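Local coordinates for post-proline cleaving enzyme (Rickettsia typhi, PDB 4HVT), which probably acts as a serine-type endopeptidase of the prolyl oligopeptidase family, cutting peptide chains after proline residues, at residues F138-P141 / N142-L145; F327-L330 / L331-E334; I616-D619 / L620-K624. All blocks are in the same frame, centred on the assembly; numbering follows the deposited sequence.

Contact 1 (F138-P141 / N142-L145); sequences FQNP and NRYL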
loop_
_atom_site.group_PDB
_atom_site.type_symbol
_atom_site.label_atom_id
_atom_site.label_comp_id
_atom_site.label_asym_id
_atom_site.label_seq_id
_atom_site.Cartn_x
_atom_site.Cartn_y
_atom_site.Cartn_z
ATOM N N PHE A 138 -2.040 11.144 -23.964
ATOM C CA PHE A 138 -3.047 10.619 -24.900
ATOM C C PHE A 138 -2.879 11.225 -26.288
ATOM O O PHE A 138 -3.089 10.543 -27.278
ATOM C CB PHE A 138 -4.470 10.859 -24.356
ATOM C CG PHE A 138 -5.564 10.379 -25.284
ATOM C CD1 PHE A 138 -5.851 9.056 -25.381
ATOM C CD2 PHE A 138 -6.292 11.303 -26.059
ATOM C CE1 PHE A 138 -6.840 8.611 -26.232
ATOM C CE2 PHE A 138 -7.291 10.852 -26.917
ATOM C CZ PHE A 138 -7.565 9.517 -26.974
ATOM N N GLN A 139 -2.504 12.487 -26.342
ATOM C CA GLN A 139 -2.417 13.237 -27.590
ATOM C C GLN A 139 -1.144 12.831 -28.373
ATOM O O GLN A 139 -1.128 12.858 -29.592
ATOM C CB GLN A 139 -2.430 14.729 -27.306
ATOM C CG GLN A 139 -3.719 15.275 -26.653
ATOM C CD GLN A 139 -3.991 14.912 -25.172
ATOM O OE1 GLN A 139 -5.171 14.807 -24.829
ATOM N NE2 GLN A 139 -2.953 14.781 -24.277
ATOM N N ASN A 140 -0.113 12.396 -27.672
ATOM C CA ASN A 140 1.074 11.828 -28.260
ATOM C C ASN A 140 1.576 10.673 -27.413
ATOM O O ASN A 140 2.395 10.866 -26.514
ATOM C CB ASN A 140 2.189 12.850 -28.417
ATOM C CG ASN A 140 3.424 12.237 -29.075
ATOM O OD1 ASN A 140 3.458 11.034 -29.347
ATOM N ND2 ASN A 140 4.465 13.023 -29.203
ATOM N N PRO A 141 1.123 9.443 -27.723
ATOM C CA PRO A 141 1.401 8.308 -26.825
ATOM C C PRO A 141 2.825 7.841 -26.811
ATOM O O PRO A 141 3.124 6.934 -26.051
ATOM C CB PRO A 141 0.466 7.199 -27.344
ATOM C CG PRO A 141 0.139 7.605 -28.724
ATOM C CD PRO A 141 0.134 9.092 -28.744
ATOM N N ASN A 142 3.690 8.417 -27.617
ATOM C CA ASN A 142 5.128 8.191 -27.448
ATOM C C ASN A 142 5.701 8.897 -26.201
ATOM O O ASN A 142 6.805 8.599 -25.772
ATOM C CB ASN A 142 5.905 8.647 -28.657
ATOM C CG ASN A 142 5.756 7.705 -29.841
ATOM O OD1 ASN A 142 5.454 6.514 -29.683
ATOM N ND2 ASN A 142 5.958 8.243 -31.033
ATOM N N ARG A 143 4.969 9.846 -25.650
ATOM C CA ARG A 143 5.520 10.629 -24.539
ATOM C C ARG A 143 5.006 10.082 -23.224
ATOM O O ARG A 143 3.811 9.845 -23.071
ATOM C CB ARG A 143 5.191 12.153 -24.676
ATOM C CG ARG A 143 5.954 12.889 -25.753
ATOM C CD ARG A 143 7.449 12.902 -25.496
ATOM N NE ARG A 143 8.181 13.443 -26.635
ATOM C CZ ARG A 143 8.454 14.725 -26.864
ATOM N NH1 ARG A 143 8.063 15.671 -26.042
ATOM N NH2 ARG A 143 9.104 15.058 -27.969
ATOM N N TYR A 144 5.927 9.895 -22.267
ATOM C CA TYR A 144 5.633 9.440 -20.921
ATOM C C TYR A 144 6.247 10.396 -19.929
ATOM O O TYR A 144 7.282 10.970 -20.208
ATOM C CB TYR A 144 6.239 8.046 -20.661
ATOM C CG TYR A 144 5.536 6.906 -21.348
ATOM C CD1 TYR A 144 5.783 6.636 -22.690
ATOM C CD2 TYR A 144 4.627 6.101 -20.669
ATOM C CE1 TYR A 144 5.159 5.581 -23.332
ATOM C CE2 TYR A 144 4.011 5.030 -21.306
ATOM C CZ TYR A 144 4.274 4.777 -22.625
ATOM O OH TYR A 144 3.609 3.727 -23.230
ATOM N N LEU A 145 5.592 10.615 -18.798
ATOM C CA LEU A 145 6.236 11.261 -17.649
ATOM C C LEU A 145 6.642 10.142 -16.713
ATOM O O LEU A 145 5.789 9.386 -16.268
ATOM C CB LEU A 145 5.260 12.223 -16.961
ATOM C CG LEU A 145 4.837 13.324 -17.909
ATOM C CD1 LEU A 145 3.561 13.980 -17.384
ATOM C CD2 LEU A 145 5.921 14.360 -18.181
HETATM O O HOH W 1 2.795 3.984 -25.913
HETATM O O HOH W 2 2.812 4.517 -28.563
#
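A type I beta turn from Asn140 to Arg143, reinforced by an Asx turn at its first residue, leads the chain into strand 143-150 of a beta-propeller blade. It illustrates how a single asparagine can brace a turn with both its backbone and its side chain. The backbone part is the bond from Arg143 N to Asn140 O, 2.9 Å long and fairly straight at 165°. One residue earlier, Asn142 N donates to the side-chain oxygen Asn140 OD1 at 3.1 Å, reaching it from above the amide plane. The side chain can do this because its CG lies anti to the backbone N (chi1 -179°), which swings the amide forward beside the carbonyl carbon and over the turn. Pro141 takes the first corner (position i+1), where the turn asks for no N-H, and Asn142 the second. The oxygen end of the Asn140 amide also touches Asn142 CB, at 3.5 Å from OD1, the two asparagine amides being turned 64° apart. Its other end packs on aliphatic surface, ND2 resting 3.8 Å from Arg143 CG. Arg143 bends away at its second torsion, and its guanidinium finds its partners in Asp162 and Glu160, both on strand 155-162 of the same blade; Asn136 ND2, from the preceding strand, donates to Pro141 O. Tyr144, whose ring meets Trp97 edge-to-face, brings its CE1 to 3.7 Å from Pro141 O, in an oblique approach. A water bridges the proline carbonyl and the phenol: it donates to Pro141 O at 3.0 Å and is hydrogen-bonded to Tyr144 OH at 2.8 Å.

Contact 2 (F327-L330 / L331-E334); sequences FTDL and LKTE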
loop_
_atom_site.group_PDB
_atom_site.type_symbol
_atom_site.label_atom_id
_atom_site.label_comp_id
_atom_site.label_asym_id
_atom_site.label_seq_id
_atom_site.Cartn_x
_atom_site.Cartn_y
_atom_site.Cartn_z
ATOM N N PHE A 327 -21.294 12.401 -15.170
ATOM C CA PHE A 327 -20.354 13.365 -14.502
ATOM C C PHE A 327 -20.973 14.750 -14.308
ATOM O O PHE A 327 -20.681 15.382 -13.330
ATOM C CB PHE A 327 -18.997 13.495 -15.225
ATOM C CG PHE A 327 -19.063 14.357 -16.477
ATOM C CD1 PHE A 327 -19.423 13.833 -17.709
ATOM C CD2 PHE A 327 -18.739 15.683 -16.406
ATOM C CE1 PHE A 327 -19.521 14.610 -18.847
ATOM C CE2 PHE A 327 -18.815 16.481 -17.533
ATOM C CZ PHE A 327 -19.206 15.970 -18.739
ATOM N N THR A 328 -21.892 15.142 -15.174
ATOM C CA THR A 328 -22.545 16.473 -15.078
ATOM C C THR A 328 -23.388 16.565 -13.802
ATOM O O THR A 328 -23.515 17.649 -13.237
ATOM C CB THR A 328 -23.418 16.830 -16.274
ATOM O OG1 THR A 328 -24.457 15.851 -16.427
ATOM C CG2 THR A 328 -22.533 16.920 -17.501
ATOM N N ASP A 329 -23.923 15.453 -13.330
ATOM C CA ASP A 329 -24.719 15.453 -12.108
ATOM C C ASP A 329 -23.847 15.654 -10.872
ATOM O O ASP A 329 -24.374 15.991 -9.814
ATOM C CB ASP A 329 -25.554 14.193 -11.940
ATOM C CG ASP A 329 -26.875 14.231 -12.696
ATOM O OD1 ASP A 329 -27.306 15.303 -13.169
ATOM O OD2 ASP A 329 -27.471 13.164 -12.775
ATOM N N LEU A 330 -22.533 15.529 -10.988
ATOM C CA LEU A 330 -21.659 15.860 -9.853
ATOM C C LEU A 330 -21.773 17.291 -9.393
ATOM O O LEU A 330 -21.552 17.565 -8.229
ATOM C CB LEU A 330 -20.208 15.629 -10.192
ATOM C CG LEU A 330 -19.771 14.185 -10.363
ATOM C CD1 LEU A 330 -18.360 14.084 -10.927
ATOM C CD2 LEU A 330 -19.867 13.421 -9.069
ATOM N N LEU A 331 -22.111 18.170 -10.314
ATOM C CA LEU A 331 -22.187 19.630 -10.040
ATOM C C LEU A 331 -23.543 20.098 -9.589
ATOM O O LEU A 331 -23.720 21.321 -9.317
ATOM C CB LEU A 331 -21.702 20.356 -11.309
ATOM C CG LEU A 331 -20.282 19.975 -11.755
ATOM C CD1 LEU A 331 -19.835 20.810 -12.961
ATOM C CD2 LEU A 331 -19.314 20.108 -10.592
ATOM N N LYS A 332 -24.516 19.202 -9.512
ATOM C CA LYS A 332 -25.913 19.561 -9.328
ATOM C C LYS A 332 -26.354 19.293 -7.908
ATOM O O LYS A 332 -25.776 18.447 -7.182
ATOM C CB LYS A 332 -26.825 18.773 -10.297
ATOM C CG LYS A 332 -26.496 19.004 -11.751
ATOM C CD LYS A 332 -27.644 18.618 -12.670
ATOM C CE LYS A 332 -27.254 18.833 -14.134
ATOM N NZ LYS A 332 -28.447 19.026 -14.995
ATOM N N THR A 333 -27.406 20.023 -7.498
ATOM C CA THR A 333 -28.034 19.720 -6.211
ATOM C C THR A 333 -28.681 18.349 -6.281
ATOM O O THR A 333 -28.949 17.830 -7.380
ATOM C CB THR A 333 -29.143 20.720 -5.854
ATOM O OG1 THR A 333 -30.125 20.748 -6.911
ATOM C CG2 THR A 333 -28.539 22.106 -5.660
ATOM N N GLU A 334 -28.928 17.774 -5.116
ATOM C CA GLU A 334 -29.689 16.527 -5.014
ATOM C C GLU A 334 -31.003 16.585 -5.817
ATOM O O GLU A 334 -31.343 15.628 -6.506
ATOM C CB GLU A 334 -29.973 16.196 -3.550
ATOM C CG GLU A 334 -30.985 15.061 -3.340
ATOM C CD GLU A 334 -31.315 14.793 -1.870
ATOM O OE1 GLU A 334 -30.469 15.007 -0.990
ATOM O OE2 GLU A 334 -32.437 14.343 -1.587
#
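Asp329 and Lys332 meet alongside a short helical turn, one side of which is well packed. On the tight side, two backbone bonds join residues three apart: Leu331 N donates to Thr328 O at 3.3 Å and Lys332 N to Asp329 O at 3.2 Å. Both are rather long, with the donor well above the carbonyl plane, as in a 3-10-like turn. Leu330 is buried here, its side chain packing against Val302 and Trp304 of strand 301-305 and against Met288. This turn belongs to the connection between strands 322-326 and 341-344, the last two of a four-stranded beta-propeller blade. The looser side is carried by Lys332, an exposed residue. Its CG, anti to the carbonyl carbon (chi1 -59°), lies 3.6 Å from Thr328 O, and the chain, extended from there, brings CD to 3.4 Å from Asp329 OD1. The contact with the aspartate is therefore made by methylene carbons: NZ stays 4.3 Å from Asp329 OD1, too far for a salt bridge, although the opposite charges probably still attract. Asp329 OD2 is held instead by Ser339 OG, and the ammonium of Lys337 donates to the backbone oxygens of both Asp329 and Lys332.

Contact 3 (I616-D619 / L620-K624); sequences IPND and LLHIK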
loop_
_atom_site.group_PDB
_atom_site.type_symbol
_atom_site.label_atom_id
_atom_site.label_comp_id
_atom_site.label_asym_id
_atom_site.label_seq_id
_atom_site.Cartn_x
_atom_site.Cartn_y
_atom_site.Cartn_z
ATOM N N ILE A 616 -6.051 16.721 22.905
ATOM C CA ILE A 616 -7.405 16.780 23.461
ATOM C C ILE A 616 -7.392 15.827 24.685
ATOM O O ILE A 616 -7.121 14.650 24.538
ATOM C CB ILE A 616 -8.545 16.369 22.480
ATOM C CG1 ILE A 616 -8.610 17.399 21.349
ATOM C CG2 ILE A 616 -9.870 16.441 23.277
ATOM C CD1 ILE A 616 -9.529 17.045 20.192
ATOM N N PRO A 617 -7.637 16.355 25.890
ATOM C CA PRO A 617 -7.522 15.533 27.101
ATOM C C PRO A 617 -8.174 14.145 27.002
ATOM O O PRO A 617 -7.566 13.143 27.401
ATOM C CB PRO A 617 -8.191 16.383 28.170
ATOM C CG PRO A 617 -8.019 17.769 27.746
ATOM C CD PRO A 617 -7.979 17.750 26.224
ATOM N N ASN A 618 -9.403 14.094 26.513
ATOM C CA ASN A 618 -10.094 12.793 26.498
ATOM C C ASN A 618 -9.440 11.826 25.560
ATOM O O ASN A 618 -9.333 10.652 25.908
ATOM C CB ASN A 618 -11.573 12.928 26.184
ATOM C CG ASN A 618 -12.348 11.682 26.557
ATOM O OD1 ASN A 618 -12.579 11.428 27.747
ATOM N ND2 ASN A 618 -12.797 10.936 25.542
ATOM N N ASP A 619 -8.962 12.268 24.406
ATOM C CA ASP A 619 -8.293 11.394 23.459
ATOM C C ASP A 619 -6.989 10.918 24.080
ATOM O O ASP A 619 -6.636 9.736 23.994
ATOM C CB ASP A 619 -7.939 12.104 22.134
ATOM C CG ASP A 619 -9.156 12.409 21.241
ATOM O OD1 ASP A 619 -10.306 12.053 21.613
ATOM O OD2 ASP A 619 -8.987 13.033 20.146
ATOM N N LEU A 620 -6.258 11.849 24.705
ATOM C CA LEU A 620 -4.989 11.488 25.322
ATOM C C LEU A 620 -5.164 10.425 26.424
ATOM O O LEU A 620 -4.313 9.587 26.583
ATOM C CB LEU A 620 -4.314 12.728 25.889
ATOM C CG LEU A 620 -2.995 12.551 26.604
ATOM C CD1 LEU A 620 -1.906 12.073 25.681
ATOM C CD2 LEU A 620 -2.591 13.851 27.316
ATOM N N LEU A 621 -6.238 10.536 27.224
ATOM C CA LEU A 621 -6.484 9.572 28.260
ATOM C C LEU A 621 -6.625 8.165 27.719
ATOM O O LEU A 621 -6.082 7.223 28.314
ATOM C CB LEU A 621 -7.733 9.940 29.085
ATOM C CG LEU A 621 -7.575 11.001 30.117
ATOM C CD1 LEU A 621 -8.932 11.408 30.669
ATOM C CD2 LEU A 621 -6.671 10.512 31.248
ATOM N N HIS A 622 -7.317 8.015 26.585
ATOM C CA HIS A 622 -7.487 6.706 25.938
ATOM C C HIS A 622 -6.195 6.274 25.309
ATOM O O HIS A 622 -5.811 5.118 25.392
ATOM C CB HIS A 622 -8.631 6.753 24.913
ATOM C CG HIS A 622 -9.981 6.843 25.535
ATOM N ND1 HIS A 622 -10.690 5.728 25.946
ATOM C CD2 HIS A 622 -10.715 7.919 25.906
ATOM C CE1 HIS A 622 -11.809 6.120 26.531
ATOM N NE2 HIS A 622 -11.861 7.442 26.488
ATOM N N ILE A 623 -5.490 7.188 24.659
ATOM C CA ILE A 623 -4.269 6.814 23.971
ATOM C C ILE A 623 -3.237 6.306 24.990
ATOM O O ILE A 623 -2.561 5.329 24.795
ATOM C CB ILE A 623 -3.711 8.014 23.163
ATOM C CG1 ILE A 623 -4.504 8.255 21.892
ATOM C CG2 ILE A 623 -2.230 7.822 22.867
ATOM C CD1 ILE A 623 -4.109 9.561 21.245
ATOM N N LYS A 624 -3.093 7.002 26.122
ATOM C CA LYS A 624 -2.149 6.575 27.140
ATOM C C LYS A 624 -2.442 5.204 27.716
ATOM O O LYS A 624 -1.542 4.625 28.231
ATOM C CB LYS A 624 -2.096 7.602 28.306
ATOM C CG LYS A 624 -1.376 8.883 27.899
ATOM C CD LYS A 624 -1.571 10.045 28.880
ATOM C CE LYS A 624 -0.935 9.793 30.204
ATOM N NZ LYS A 624 -1.083 10.987 31.089
#
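Leu620 N donates to Ile616 O over 2.9 Å, in a nearly linear bond (171°) that opens the first turn of helix 617-626. Ile616 is the N-cap, and Pro617 follows at the first helical position, where the missing N-H costs no intrahelical bond. The i to i+4 pattern then continues with Leu621 N to Pro617 O at 2.9 Å and Ile623 N to Asp619 O, also at 2.9 Å, but the step between them is slacker: His622 N reaches Asn618 O only at 3.4 Å, a weak bond. That same carbonyl meets the imidazole at its edge, near the ring plane, with His622 CD2 just 3.1 Å from Asn618 O. The asparagine side chain adds a second approach from the preceding turn. Its CG lies anti to the backbone N (chi1 -163°), and the amide nitrogen ND2 comes to rest 3.7 Å from both CD2 and NE2 of His622, the amide and ring planes being 66° apart. Further round the helix, Ile623 lays its CG1 branch against the backbone, 3.3 Å from Asp619 O, so that oxygen is met both by the CG1 branch and by the N-H of Ile623. Asp619 turns its carboxylate back to the chain before the helix, where OD2 accepts from Asp613 N. In the alpha/beta-hydrolase domain the helix lies in the chain between parallel strands 585-589 and 640-646, shortly after helix 608-611; Asp619 and His622 rest on Ile533, and the buried Ile623 on Met595, while Leu621 and Lys624 lie on the exposed surface.

How the contacts relate
The three contacts show one principle, short-range bonding that shapes a chain locally, in two domains. Contacts 1 and 2 lie in the beta-propeller, in different blades, with centres about 31 Å apart and nearest atoms about 15 Å apart. Contact 3 belongs to the hydrolase domain; its centre is about 51 Å from that of contact 1, on the opposite side of the chain's centre, and about 41 Å from that of contact 2. None touches another. Their centres lie about 27 to 31 Å from the centre of the chain, towards its periphery. The hydrolase domain that carries contact 3 also holds the probable catalytic triad of Ser566, His682 and Asp649.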